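PDB 2W3Y: virulence factor from Pectobacterium carotovorum, which binds to lipid vesicles, is S-palmitoylated, and acts as a virulence factor of this bacterium toward Drosophila. Local coordinates for residues K127-F132 with T142-F147; K203-S208 with V215-G220; T146-F151 with Y168-S173. All blocks are in the same frame, centred on the assembly; numbering follows the deposited sequence.

Interaction 1 of 3, residues K127-F132 with T142-F147. With PLM (palmitic acid), chain C.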
loop_
_atom_site.group_PDB
_atom_site.type_symbol
_atom_site.label_atom_id
_atom_site.label_comp_id
_atom_site.label_asym_id
_atom_site.label_seq_id
_atom_site.Cartn_x
_atom_site.Cartn_y
_atom_site.Cartn_z
ATOM N N LYS A 127 -12.581 -7.009 6.790
ATOM C CA LYS A 127 -12.937 -7.577 5.473
ATOM C C LYS A 127 -13.308 -6.505 4.426
ATOM O O LYS A 127 -12.906 -6.600 3.260
ATOM C CB LYS A 127 -14.085 -8.581 5.613
ATOM C CG LYS A 127 -14.323 -9.434 4.366
ATOM C CD LYS A 127 -15.268 -10.574 4.672
ATOM C CE LYS A 127 -14.952 -11.799 3.827
ATOM N NZ LYS A 127 -15.668 -13.006 4.325
ATOM N N SER A 128 -14.083 -5.500 4.840
ATOM C CA SER A 128 -14.407 -4.380 3.960
ATOM C C SER A 128 -13.157 -3.663 3.463
ATOM O O SER A 128 -13.103 -3.296 2.297
ATOM C CB SER A 128 -15.357 -3.378 4.632
ATOM O OG SER A 128 -16.517 -4.045 5.117
ATOM N N VAL A 129 -12.172 -3.467 4.342
ATOM C CA VAL A 129 -10.893 -2.831 3.961
ATOM C C VAL A 129 -10.129 -3.650 2.910
ATOM O O VAL A 129 -9.718 -3.103 1.895
ATOM C CB VAL A 129 -9.985 -2.507 5.193
ATOM C CG1 VAL A 129 -8.611 -1.997 4.760
ATOM C CG2 VAL A 129 -10.655 -1.474 6.111
ATOM N N ILE A 130 -9.936 -4.949 3.157
ATOM C CA ILE A 130 -9.204 -5.803 2.205
ATOM C C ILE A 130 -9.920 -5.833 0.848
ATOM O O ILE A 130 -9.287 -5.691 -0.211
ATOM C CB ILE A 130 -8.977 -7.274 2.746
ATOM C CG1 ILE A 130 -8.134 -7.292 4.024
ATOM C CG2 ILE A 130 -8.335 -8.183 1.680
ATOM C CD1 ILE A 130 -6.675 -6.768 3.888
ATOM N N GLN A 131 -11.242 -5.995 0.883
ATOM C CA GLN A 131 -12.007 -6.125 -0.348
ATOM C C GLN A 131 -11.956 -4.849 -1.191
ATOM O O GLN A 131 -11.867 -4.932 -2.414
ATOM C CB GLN A 131 -13.439 -6.576 -0.076
ATOM C CG GLN A 131 -13.473 -7.999 0.482
ATOM C CD GLN A 131 -14.862 -8.612 0.541
ATOM O OE1 GLN A 131 -15.877 -7.921 0.715
ATOM N NE2 GLN A 131 -14.913 -9.925 0.395
ATOM N N PHE A 132 -11.993 -3.699 -0.517
ATOM C CA PHE A 132 -11.844 -2.389 -1.165
ATOM C C PHE A 132 -10.404 -2.171 -1.657
ATOM O O PHE A 132 -10.204 -1.682 -2.745
ATOM C CB PHE A 132 -12.278 -1.265 -0.217
ATOM C CG PHE A 132 -12.096 0.134 -0.785
ATOM C CD1 PHE A 132 -13.044 0.676 -1.660
ATOM C CD2 PHE A 132 -10.983 0.904 -0.434
ATOM C CE1 PHE A 132 -12.887 1.974 -2.187
ATOM C CE2 PHE A 132 -10.809 2.207 -0.961
ATOM C CZ PHE A 132 -11.756 2.735 -1.830
ATOM N N THR A 142 -9.101 -13.436 9.130
ATOM C CA THR A 142 -9.054 -13.301 10.599
ATOM C C THR A 142 -7.704 -12.825 11.121
ATOM O O THR A 142 -7.655 -12.146 12.155
ATOM C CB THR A 142 -9.451 -14.608 11.357
ATOM O OG1 THR A 142 -8.571 -15.673 10.971
ATOM C CG2 THR A 142 -10.902 -14.980 11.080
ATOM N N GLY A 143 -6.621 -13.197 10.428
ATOM C CA GLY A 143 -5.276 -12.707 10.747
ATOM C C GLY A 143 -5.126 -11.199 10.576
ATOM O O GLY A 143 -4.633 -10.512 11.474
ATOM N N PHE A 144 -5.538 -10.680 9.420
ATOM C CA PHE A 144 -5.572 -9.227 9.195
ATOM C C PHE A 144 -6.500 -8.535 10.213
ATOM O O PHE A 144 -6.163 -7.464 10.735
ATOM C CB PHE A 144 -5.994 -8.910 7.758
ATOM C CG PHE A 144 -6.151 -7.438 7.478
ATOM C CD1 PHE A 144 -5.031 -6.613 7.377
ATOM C CD2 PHE A 144 -7.411 -6.871 7.319
ATOM C CE1 PHE A 144 -5.172 -5.235 7.121
ATOM C CE2 PHE A 144 -7.559 -5.490 7.066
ATOM C CZ PHE A 144 -6.423 -4.681 6.960
ATOM N N ALA A 145 -7.658 -9.145 10.498
ATOM C CA ALA A 145 -8.594 -8.592 11.488
ATOM C C ALA A 145 -7.956 -8.385 12.864
ATOM O O ALA A 145 -8.181 -7.342 13.497
ATOM C CB ALA A 145 -9.892 -9.425 11.594
ATOM N N THR A 146 -7.174 -9.369 13.326
ATOM C CA THR A 146 -6.408 -9.236 14.567
ATOM C C THR A 146 -5.360 -8.120 14.464
ATOM O O THR A 146 -5.209 -7.312 15.390
ATOM C CB THR A 146 -5.740 -10.586 15.023
ATOM O OG1 THR A 146 -6.760 -11.556 15.293
ATOM C CG2 THR A 146 -4.904 -10.399 16.278
ATOM N N PHE A 147 -4.641 -8.063 13.345
ATOM C CA PHE A 147 -3.658 -6.987 13.167
ATOM C C PHE A 147 -4.309 -5.593 13.287
ATOM O O PHE A 147 -3.795 -4.708 13.991
ATOM C CB PHE A 147 -2.951 -7.081 11.805
ATOM C CG PHE A 147 -2.292 -5.790 11.402
ATOM C CD1 PHE A 147 -1.068 -5.421 11.962
ATOM C CD2 PHE A 147 -2.932 -4.906 10.519
ATOM C CE1 PHE A 147 -0.465 -4.210 11.631
ATOM C CE2 PHE A 147 -2.340 -3.679 10.192
ATOM C CZ PHE A 147 -1.113 -3.340 10.753
HETATM C C1 PLM C . -10.494 -1.800 14.118
HETATM O O2 PLM C . -10.792 -1.660 15.334
HETATM C C2 PLM C . -10.596 -0.619 13.161
HETATM C C3 PLM C . -9.242 -0.086 12.699
HETATM C C4 PLM C . -9.358 1.125 11.770
HETATM C C5 PLM C . -9.748 0.744 10.342
HETATM C C6 PLM C . -10.440 1.885 9.597
HETATM C C7 PLM C . -10.434 1.646 8.089
HETATM C C8 PLM C . -11.605 2.318 7.363
HETATM C C9 PLM C . -11.090 3.505 6.551
HETATM C CA PLM C . -11.176 3.314 5.041
HETATM C CB PLM C . -9.792 3.230 4.407
HETATM C CC PLM C . -9.860 2.463 3.096
HETATM C CD PLM C . -8.678 1.520 2.924
HETATM C CE PLM C . -7.906 1.879 1.664
HETATM C CF PLM C . -7.017 0.732 1.203
#
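Phe144 turns its CG away from the backbone N (chi1 176°), and the ring reaches toward helix 125-134. Ile130 meets it with a chain bent the same way at both bonds, chi2 being -63°. That double bend brings CD1 round over the ring. The two side chains approach from opposite directions. Ile130 CD1 sits 3.4 Å from the centroid of the Phe144 ring and only 9° off the ring normal. This is a CH-pi contact almost exactly over the centre of one face. The same branch also touches nearer its root, with Ile130 CG1 3.4 Å from Phe144 CD2. The methyl therefore covers the middle of the ring, while the methylene stands above the plane just outside the carbon rim, near CD2.

Val129 adds a second, looser touch. Its CG1 is 4.1 Å from Phe144 CZ, at the far end of the ring, and the two side chains cross at about a right angle. Both methyls of Val129 also meet the bound palmitic acid. CG2 comes closer, 3.7 Å from PLM C7, and CG1 lies between the ring and PLM CD. One residue thus faces both the ring and the lipid. Further along the helix, the edge of the Phe132 ring meets the chain near its methyl end, with CD2 3.8 Å from PLM CE.

No hydrogen bond joins the two segments. The contact is apolar and buried, and Phe144 supplies the largest share of it.

The two helices follow each other in the chain, linked by a connection that holds the short strand 136-137. Both pack on the main sheet. Ile130 touches Tyr47 of strand 40-49, Phe144 touches Gln45 of the same strand, and both rest on Phe266 of strand 262-266. Phe132 reaches Gln114 of strand 109-121.

Interaction 2 of 3, residues K203-S208 with V215-G220; sequences KKIATS and VNLEFG. With PLM (palmitic acid), chain C.
Ile205 carries most of this contact, and its CB points from the short 3-10 turn toward strand 214-228. At CB the side chain forks. The branch CG2 lies between lipid and strand: it is 4.1 Å from PLM C6 and equally close to the CD2 methyl of Leu217. The other branch runs through CG1, and with chi2 at 165° it is stretched out, carrying CD1 to the strand. There CD1 meets three groups. It lies 3.7 Å from the backbone atom Asn216 O, and it packs against Leu217 CD2. Its third neighbour is Phe219 CZ, 3.8 Å away, reached at the edge of the ring and near the ring plane.

Phe219 uses a face for the lipid. PLM C9 stands 3.7 Å above the plane, over the ring centre. The ring is thus touched at its rim by the isoleucine and on a flat side by the acyl chain.

At the other end, Ser208 OG lies 3.9 Å from Val215 CG1. This hydroxyl is held from within its own segment. It donates to Ile205 O at 2.9 Å, meeting the C=O at 123° and tilted 20° from the carbonyl plane. Ser208 N gives a second bond to that oxygen. Two donors thus hold the turn closed beside the strand. The same oxygen also lies 3.5 Å from PLM C2, near the head of the lipid.

Outside the contact, Val215, Leu217 and Phe219 pair through the backbone with strand 109-121, and Phe198 meets Phe219 edge-to-face. The segment 203-208 belongs to the connection between the antiparallel strands 185-198 and 214-228. The arrangement is that of an inter-strand loop folded back over its own sheet, here forming one wall of a fatty-acyl binding site.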
loop_
_atom_site.group_PDB
_atom_site.type_symbol
_atom_site.label_atom_id
_atom_site.label_comp_id
_atom_site.label_asym_id
_atom_site.label_seq_id
_atom_site.Cartn_x
_atom_site.Cartn_y
_atom_site.Cartn_z
ATOM N N LYS A 203 -13.958 9.092 14.137
ATOM C CA LYS A 203 -12.812 8.569 14.904
ATOM C C LYS A 203 -13.118 7.306 15.701
ATOM O O LYS A 203 -12.248 6.445 15.847
ATOM C CB LYS A 203 -12.152 9.656 15.769
ATOM C CG LYS A 203 -11.462 10.701 14.910
ATOM C CD LYS A 203 -10.938 11.877 15.693
ATOM C CE LYS A 203 -10.406 12.949 14.752
ATOM N NZ LYS A 203 -9.777 14.068 15.539
ATOM N N LYS A 204 -14.363 7.209 16.178
ATOM C CA LYS A 204 -14.934 6.013 16.827
ATOM C C LYS A 204 -14.677 4.680 16.110
ATOM O O LYS A 204 -14.593 3.637 16.760
ATOM C CB LYS A 204 -16.453 6.189 16.970
ATOM C CG LYS A 204 -16.981 6.347 18.401
ATOM C CD LYS A 204 -16.507 7.642 19.087
ATOM C CE LYS A 204 -17.673 8.485 19.644
ATOM N NZ LYS A 204 -18.363 9.277 18.566
ATOM N N ILE A 205 -14.571 4.719 14.780
ATOM C CA ILE A 205 -14.377 3.511 13.958
ATOM C C ILE A 205 -13.125 2.709 14.353
ATOM O O ILE A 205 -13.138 1.464 14.319
ATOM C CB ILE A 205 -14.363 3.852 12.444
ATOM C CG1 ILE A 205 -15.740 4.358 12.008
ATOM C CG2 ILE A 205 -13.929 2.631 11.582
ATOM C CD1 ILE A 205 -15.746 5.059 10.652
ATOM N N ALA A 206 -12.068 3.425 14.748
ATOM C CA ALA A 206 -10.776 2.817 15.128
ATOM C C ALA A 206 -10.811 1.883 16.350
ATOM O O ALA A 206 -9.877 1.107 16.579
ATOM C CB ALA A 206 -9.701 3.909 15.309
ATOM N N THR A 207 -11.888 1.942 17.125
ATOM C CA THR A 207 -12.074 1.012 18.253
ATOM C C THR A 207 -13.359 0.175 18.180
ATOM O O THR A 207 -13.901 -0.227 19.208
ATOM C CB THR A 207 -12.046 1.763 19.595
ATOM O OG1 THR A 207 -12.999 2.832 19.556
ATOM C CG2 THR A 207 -10.636 2.312 19.883
ATOM N N SER A 208 -13.834 -0.098 16.969
ATOM C CA SER A 208 -15.126 -0.753 16.780
ATOM C C SER A 208 -15.013 -2.163 16.185
ATOM O O SER A 208 -16.033 -2.773 15.862
ATOM C CB SER A 208 -15.990 0.093 15.852
ATOM O OG SER A 208 -15.541 -0.063 14.515
ATOM N N VAL A 215 -21.629 -0.069 11.784
ATOM C CA VAL A 215 -20.840 1.158 11.626
ATOM C C VAL A 215 -20.934 1.684 10.188
ATOM O O VAL A 215 -20.891 0.907 9.225
ATOM C CB VAL A 215 -19.342 1.007 12.091
ATOM C CG1 VAL A 215 -19.227 0.205 13.391
ATOM C CG2 VAL A 215 -18.467 0.384 11.019
ATOM N N ASN A 216 -21.077 2.999 10.045
ATOM C CA ASN A 216 -21.133 3.624 8.729
ATOM C C ASN A 216 -19.730 3.972 8.253
ATOM O O ASN A 216 -19.022 4.754 8.882
ATOM C CB ASN A 216 -22.040 4.869 8.729
ATOM C CG ASN A 216 -22.199 5.494 7.334
ATOM O OD1 ASN A 216 -22.549 4.813 6.362
ATOM N ND2 ASN A 216 -21.943 6.806 7.237
ATOM N N LEU A 217 -19.322 3.350 7.152
ATOM C CA LEU A 217 -18.058 3.686 6.509
ATOM C C LEU A 217 -18.355 4.583 5.324
ATOM O O LEU A 217 -18.917 4.126 4.318
ATOM C CB LEU A 217 -17.328 2.421 6.047
ATOM C CG LEU A 217 -17.054 1.296 7.046
ATOM C CD1 LEU A 217 -16.319 0.152 6.334
ATOM C CD2 LEU A 217 -16.255 1.801 8.258
ATOM N N GLU A 218 -18.003 5.857 5.451
ATOM C CA GLU A 218 -18.140 6.824 4.357
ATOM C C GLU A 218 -16.827 7.581 4.187
ATOM O O GLU A 218 -16.555 8.540 4.915
ATOM C CB GLU A 218 -19.325 7.793 4.585
ATOM C CG GLU A 218 -19.625 8.675 3.349
ATOM C CD GLU A 218 -20.633 9.799 3.600
ATOM O OE1 GLU A 218 -20.451 10.609 4.542
ATOM O OE2 GLU A 218 -21.602 9.895 2.817
ATOM N N PHE A 219 -15.992 7.114 3.257
ATOM C CA PHE A 219 -14.663 7.698 3.050
ATOM C C PHE A 219 -14.433 7.983 1.586
ATOM O O PHE A 219 -14.680 7.134 0.728
ATOM C CB PHE A 219 -13.545 6.775 3.558
ATOM C CG PHE A 219 -13.537 6.576 5.040
ATOM C CD1 PHE A 219 -12.744 7.378 5.856
ATOM C CD2 PHE A 219 -14.307 5.564 5.626
ATOM C CE1 PHE A 219 -12.723 7.188 7.241
ATOM C CE2 PHE A 219 -14.302 5.360 7.000
ATOM C CZ PHE A 219 -13.500 6.178 7.819
ATOM N N GLY A 220 -13.964 9.193 1.305
ATOM C CA GLY A 220 -13.503 9.543 -0.022
ATOM C C GLY A 220 -12.024 9.225 -0.069
ATOM O O GLY A 220 -11.244 9.750 0.720
HETATM C C1 PLM C . -10.494 -1.800 14.118
HETATM O O2 PLM C . -10.792 -1.660 15.334
HETATM C C2 PLM C . -10.596 -0.619 13.161
HETATM C C3 PLM C . -9.242 -0.086 12.699
HETATM C C4 PLM C . -9.358 1.125 11.770
HETATM C C5 PLM C . -9.748 0.744 10.342
HETATM C C6 PLM C . -10.440 1.885 9.597
HETATM C C7 PLM C . -10.434 1.646 8.089
HETATM C C8 PLM C . -11.605 2.318 7.363
HETATM C C9 PLM C . -11.090 3.505 6.551
HETATM C CA PLM C . -11.176 3.314 5.041
HETATM C CB PLM C . -9.792 3.230 4.407
HETATM C CC PLM C . -9.860 2.463 3.096
HETATM C CD PLM C . -8.678 1.520 2.924
HETATM C CE PLM C . -7.906 1.879 1.664
HETATM C CF PLM C . -7.017 0.732 1.203
#

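Interaction 3 of 3, residues T146-F151 with Y168-S173. With PLM (palmitic acid), chain C.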
loop_
_atom_site.group_PDB
_atom_site.type_symbol
_atom_site.label_atom_id
_atom_site.label_comp_id
_atom_site.label_asym_id
_atom_site.label_seq_id
_atom_site.Cartn_x
_atom_site.Cartn_y
_atom_site.Cartn_z
ATOM N N THR A 146 -7.174 -9.369 13.326
ATOM C CA THR A 146 -6.408 -9.236 14.567
ATOM C C THR A 146 -5.360 -8.120 14.464
ATOM O O THR A 146 -5.209 -7.312 15.390
ATOM C CB THR A 146 -5.740 -10.586 15.023
ATOM O OG1 THR A 146 -6.760 -11.556 15.293
ATOM C CG2 THR A 146 -4.904 -10.399 16.278
ATOM N N PHE A 147 -4.641 -8.063 13.345
ATOM C CA PHE A 147 -3.658 -6.987 13.167
ATOM C C PHE A 147 -4.309 -5.593 13.287
ATOM O O PHE A 147 -3.795 -4.708 13.991
ATOM C CB PHE A 147 -2.951 -7.081 11.805
ATOM C CG PHE A 147 -2.292 -5.790 11.402
ATOM C CD1 PHE A 147 -1.068 -5.421 11.962
ATOM C CD2 PHE A 147 -2.932 -4.906 10.519
ATOM C CE1 PHE A 147 -0.465 -4.210 11.631
ATOM C CE2 PHE A 147 -2.340 -3.679 10.192
ATOM C CZ PHE A 147 -1.113 -3.340 10.753
ATOM N N LEU A 148 -5.419 -5.407 12.574
ATOM C CA LEU A 148 -6.047 -4.095 12.426
ATOM C C LEU A 148 -6.663 -3.666 13.744
ATOM O O LEU A 148 -6.584 -2.491 14.131
ATOM C CB LEU A 148 -7.089 -4.104 11.295
ATOM C CG LEU A 148 -7.588 -2.757 10.758
ATOM C CD1 LEU A 148 -6.494 -1.993 9.992
ATOM C CD2 LEU A 148 -8.851 -2.935 9.915
ATOM N N GLN A 149 -7.253 -4.635 14.447
ATOM C CA GLN A 149 -7.855 -4.390 15.743
ATOM C C GLN A 149 -6.822 -3.858 16.741
ATOM O O GLN A 149 -7.058 -2.824 17.418
ATOM C CB GLN A 149 -8.555 -5.664 16.246
ATOM C CG GLN A 149 -9.126 -5.571 17.641
ATOM C CD GLN A 149 -10.104 -6.693 17.929
ATOM O OE1 GLN A 149 -9.778 -7.885 17.805
ATOM N NE2 GLN A 149 -11.314 -6.318 18.315
ATOM N N ASN A 150 -5.679 -4.545 16.816
ATOM C CA ASN A 150 -4.604 -4.148 17.714
ATOM C C ASN A 150 -3.983 -2.814 17.299
ATOM O O ASN A 150 -3.715 -1.971 18.155
ATOM C CB ASN A 150 -3.525 -5.223 17.804
ATOM C CG ASN A 150 -4.030 -6.506 18.453
ATOM O OD1 ASN A 150 -5.036 -6.509 19.171
ATOM N ND2 ASN A 150 -3.335 -7.602 18.196
ATOM N N PHE A 151 -3.771 -2.628 15.994
ATOM C CA PHE A 151 -3.251 -1.363 15.486
ATOM C C PHE A 151 -4.228 -0.206 15.767
ATOM O O PHE A 151 -3.802 0.916 16.047
ATOM C CB PHE A 151 -2.917 -1.439 13.997
ATOM C CG PHE A 151 -2.171 -0.229 13.496
ATOM C CD1 PHE A 151 -0.832 -0.033 13.836
ATOM C CD2 PHE A 151 -2.816 0.733 12.727
ATOM C CE1 PHE A 151 -0.141 1.100 13.399
ATOM C CE2 PHE A 151 -2.119 1.877 12.273
ATOM C CZ PHE A 151 -0.790 2.051 12.608
ATOM N N TYR A 168 -4.782 9.691 6.806
ATOM C CA TYR A 168 -4.655 8.227 6.855
ATOM C C TYR A 168 -4.424 7.669 5.455
ATOM O O TYR A 168 -5.295 7.775 4.577
ATOM C CB TYR A 168 -5.902 7.614 7.497
ATOM C CG TYR A 168 -5.888 6.103 7.747
ATOM C CD1 TYR A 168 -4.858 5.488 8.482
ATOM C CD2 TYR A 168 -6.940 5.308 7.293
ATOM C CE1 TYR A 168 -4.871 4.088 8.723
ATOM C CE2 TYR A 168 -6.977 3.928 7.540
ATOM C CZ TYR A 168 -5.932 3.323 8.252
ATOM O OH TYR A 168 -5.987 1.957 8.501
ATOM N N LEU A 169 -3.238 7.088 5.257
ATOM C CA LEU A 169 -2.785 6.593 3.956
ATOM C C LEU A 169 -2.465 5.087 4.019
ATOM O O LEU A 169 -1.995 4.598 5.042
ATOM C CB LEU A 169 -1.536 7.378 3.483
ATOM C CG LEU A 169 -1.557 8.916 3.339
ATOM C CD1 LEU A 169 -1.310 9.632 4.669
ATOM C CD2 LEU A 169 -0.520 9.407 2.312
ATOM N N TYR A 170 -2.776 4.374 2.937
ATOM C CA TYR A 170 -2.304 3.022 2.689
ATOM C C TYR A 170 -1.231 3.101 1.608
ATOM O O TYR A 170 -1.495 3.577 0.508
ATOM C CB TYR A 170 -3.440 2.094 2.228
ATOM C CG TYR A 170 -4.183 1.452 3.368
ATOM C CD1 TYR A 170 -4.814 2.244 4.316
ATOM C CD2 TYR A 170 -4.242 0.050 3.522
ATOM C CE1 TYR A 170 -5.490 1.693 5.379
ATOM C CE2 TYR A 170 -4.933 -0.523 4.610
ATOM C CZ TYR A 170 -5.546 0.333 5.536
ATOM O OH TYR A 170 -6.251 -0.121 6.634
ATOM N N ALA A 171 -0.019 2.663 1.957
ATOM C CA ALA A 171 1.099 2.554 1.019
ATOM C C ALA A 171 1.419 1.061 0.932
ATOM O O ALA A 171 2.027 0.492 1.844
ATOM C CB ALA A 171 2.282 3.339 1.512
ATOM N N TYR A 172 0.989 0.437 -0.155
ATOM C CA TYR A 172 0.918 -1.012 -0.211
ATOM C C TYR A 172 1.146 -1.602 -1.589
ATOM O O TYR A 172 1.235 -0.871 -2.583
ATOM C CB TYR A 172 -0.420 -1.517 0.394
ATOM C CG TYR A 172 -1.705 -1.252 -0.394
ATOM C CD1 TYR A 172 -2.381 -2.292 -1.040
ATOM C CD2 TYR A 172 -2.264 0.042 -0.466
ATOM C CE1 TYR A 172 -3.587 -2.062 -1.752
ATOM C CE2 TYR A 172 -3.456 0.281 -1.168
ATOM C CZ TYR A 172 -4.119 -0.781 -1.801
ATOM O OH TYR A 172 -5.294 -0.552 -2.492
ATOM N N SER A 173 1.299 -2.929 -1.625
ATOM C CA SER A 173 1.289 -3.701 -2.856
ATOM C C SER A 173 0.314 -4.870 -2.729
ATOM O O SER A 173 0.039 -5.335 -1.610
ATOM C CB SER A 173 2.709 -4.201 -3.236
ATOM O OG SER A 173 3.230 -5.129 -2.294
HETATM C C1 PLM C . -10.494 -1.800 14.118
HETATM O O2 PLM C . -10.792 -1.660 15.334
HETATM C C2 PLM C . -10.596 -0.619 13.161
HETATM C C3 PLM C . -9.242 -0.086 12.699
HETATM C C4 PLM C . -9.358 1.125 11.770
HETATM C C5 PLM C . -9.748 0.744 10.342
HETATM C C6 PLM C . -10.440 1.885 9.597
HETATM C C7 PLM C . -10.434 1.646 8.089
HETATM C C8 PLM C . -11.605 2.318 7.363
HETATM C C9 PLM C . -11.090 3.505 6.551
HETATM C CA PLM C . -11.176 3.314 5.041
HETATM C CB PLM C . -9.792 3.230 4.407
HETATM C CC PLM C . -9.860 2.463 3.096
HETATM C CD PLM C . -8.678 1.520 2.924
HETATM C CE PLM C . -7.906 1.879 1.664
HETATM C CF PLM C . -7.017 0.732 1.203
#
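Leu148 touches the two tyrosines through one methyl. Its CD1 lies 3.9 Å from Tyr170 OH and 4.3 Å from Tyr168 OH, with Leu148 and Tyr170 crossing at about a right angle. CG is anti to the backbone N (chi1 -165°), which sends the branches off the helix toward the strand. The rest of the side chain faces the lipid: Leu148 CG is 3.7 Å from PLM C3, and CD2 is 3.8 Å from PLM C5.

The tyrosines meet the lipid farther along, Tyr168 at mid-chain and Tyr170 at the methyl end. PLM CF stands 3.6 Å above one face of the Tyr170 ring, offset toward the rim. PLM C7 approaches the Tyr168 ring obliquely.

This is helix-on-sheet packing with a fatty acyl chain in the interface. The backbones stay well apart, the nearest pair of CA atoms being those of Leu148 and Tyr170 at 12.6 Å.

A relay of hydrogen bonds fixes the hydroxyls that the leucine methyl touches. Tyr170 OH donates to Tyr168 OH at 2.8 Å, and Tyr168 OH bonds in turn to Gln43 of strand 40-49. Both buried phenols therefore have polar partners. Farther out, backbone bonds to Thr196 and Tyr194 of strand 185-198 hold the two tyrosines in the sheet. On the helix, Gln149 touches Cys209, the sole cysteine of the chain and hence the probable palmitoylation site.

The three contacts surround one palmitic acid. Interaction 1 comes first along the chain, interaction 3 opens on the stretch where it ends, and interaction 2 follows. Interactions 1 and 3 share Thr146 and Phe147 of helix 142-159, their centres about 9 Å apart. They meet where Val129 CG1 lies 3.5 Å from Tyr170 OH. Interaction 2, its centre about 14 Å from each of the others, touches interaction 1 through Ser128 and Leu217 but does not touch interaction 3. Interactions 2 and 3 both reach the large mixed sheet, through strands 214-228 and 166-179. Helices 125-134 and 142-159, the sheet and the loop 203-208 thus jointly enclose the acyl chain, consistent with a palmitoyl group folded into the protein interior.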